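PDB 2BA9: putative aminooxidase from Propionibacterium acnes, which isomerises polyunsaturated fatty acids, producing conjugated linoleic acid, and carries a bound flavin-adenine dinucleotide. Local coordinates for residues A[389-392]-A[396-399]. Numbering follows the deposited sequence.
Sequences GMQG and TFYA
At the outer edge of the four-stranded parallel sheet of the Rossmann-type fold, the side-chain amide of Q391 pairs with the backbone N-H and carbonyl of Y398, where the neighbouring position holds no further strand of the sheet. Its OE1 accepts the backbone N-H of Y398 at 2.8 Å, and its NE2 donates a hydrogen bond to Y398 O at 2.9 Å. Both bonds use in-plane lone pairs of the accepting carbonyl, and Y398 O lies only 9° from the plane of the Q391 amide, so the paired bonds fix the flip and the tilt of that amide. A bend at chi2 (-76°) turns it onto the strand, and NE2 has a second acceptor in E388 OE1. One residue further on, G392 N makes a weak, bent bond to T396 O. In this sheet, order 33-36, 9-12, 249-252, 396-398, the inner side of the last strand is taken by 249-252, where the backbone of F397 hydrogen-bonds to L250 and L252; the loop leaving helix 383-389 lines its other side. The G392 CA lies over one face of the F397 ring, 3.7 Å from the centroid, a CH-pi contact displaced toward the rim, while F422 and F423 of helix 408-423 also meet that ring. M390 packs CB against Y398 CE2 at 3.9 Å and brings its carbonyl O to the ring edge; the Y398 OH is hydrogen-bonded to E269 OE2.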
# COMPACT_ATOMS: atom_id res chain seq x y z
N GLY A 389 -7.83 15.86 -13.46
CA GLY A 389 -7.96 16.93 -14.42
C GLY A 389 -6.65 17.64 -14.67
O GLY A 389 -6.42 18.15 -15.77
N MET A 390 -5.78 17.67 -13.67
CA MET A 390 -4.44 18.25 -13.83
C MET A 390 -3.46 17.39 -14.61
O MET A 390 -2.33 17.83 -14.86
CB MET A 390 -3.82 18.53 -12.46
CG MET A 390 -4.52 19.60 -11.67
SD MET A 390 -3.75 19.68 -10.07
CE MET A 390 -5.02 20.38 -9.06
N GLN A 391 -3.84 16.17 -14.98
CA GLN A 391 -2.89 15.26 -15.63
C GLN A 391 -2.30 15.89 -16.88
O GLN A 391 -2.99 16.60 -17.62
CB GLN A 391 -3.53 13.90 -15.96
CG GLN A 391 -3.86 13.04 -14.73
CD GLN A 391 -2.65 12.36 -14.09
OE1 GLN A 391 -1.51 12.84 -14.21
NE2 GLN A 391 -2.89 11.25 -13.40
N GLY A 392 -1.00 15.69 -17.08
CA GLY A 392 -0.33 16.21 -18.27
C GLY A 392 0.01 17.68 -18.23
O GLY A 392 0.71 18.18 -19.13
N THR A 396 3.65 17.01 -16.73
CA THR A 396 3.77 16.32 -15.46
C THR A 396 2.57 15.42 -15.29
O THR A 396 1.43 15.87 -15.45
CB THR A 396 3.80 17.30 -14.29
OG1 THR A 396 4.86 18.25 -14.50
CG2 THR A 396 4.03 16.55 -12.98
N PHE A 397 2.83 14.15 -14.98
CA PHE A 397 1.78 13.17 -14.71
C PHE A 397 1.90 12.66 -13.28
O PHE A 397 3.00 12.62 -12.71
CB PHE A 397 1.83 12.04 -15.73
CG PHE A 397 1.55 12.48 -17.14
CD1 PHE A 397 0.25 12.46 -17.64
CD2 PHE A 397 2.58 12.94 -17.96
CE1 PHE A 397 -0.01 12.86 -18.93
CE2 PHE A 397 2.31 13.36 -19.26
CZ PHE A 397 1.02 13.32 -19.74
N TYR A 398 0.76 12.29 -12.71
CA TYR A 398 0.63 11.94 -11.29
C TYR A 398 0.20 10.49 -11.14
O TYR A 398 -0.79 10.07 -11.75
CB TYR A 398 -0.40 12.87 -10.63
CG TYR A 398 -0.10 14.35 -10.90
CD1 TYR A 398 0.97 14.99 -10.28
CD2 TYR A 398 -0.88 15.08 -11.79
CE1 TYR A 398 1.26 16.33 -10.54
CE2 TYR A 398 -0.59 16.42 -12.05
CZ TYR A 398 0.47 17.04 -11.42
OH TYR A 398 0.74 18.36 -11.67
N ALA A 399 0.96 9.74 -10.33
CA ALA A 399 0.74 8.31 -10.13
C ALA A 399 1.15 7.83 -8.72
O ALA A 399 1.25 8.62 -7.79
CB ALA A 399 1.47 7.53 -11.21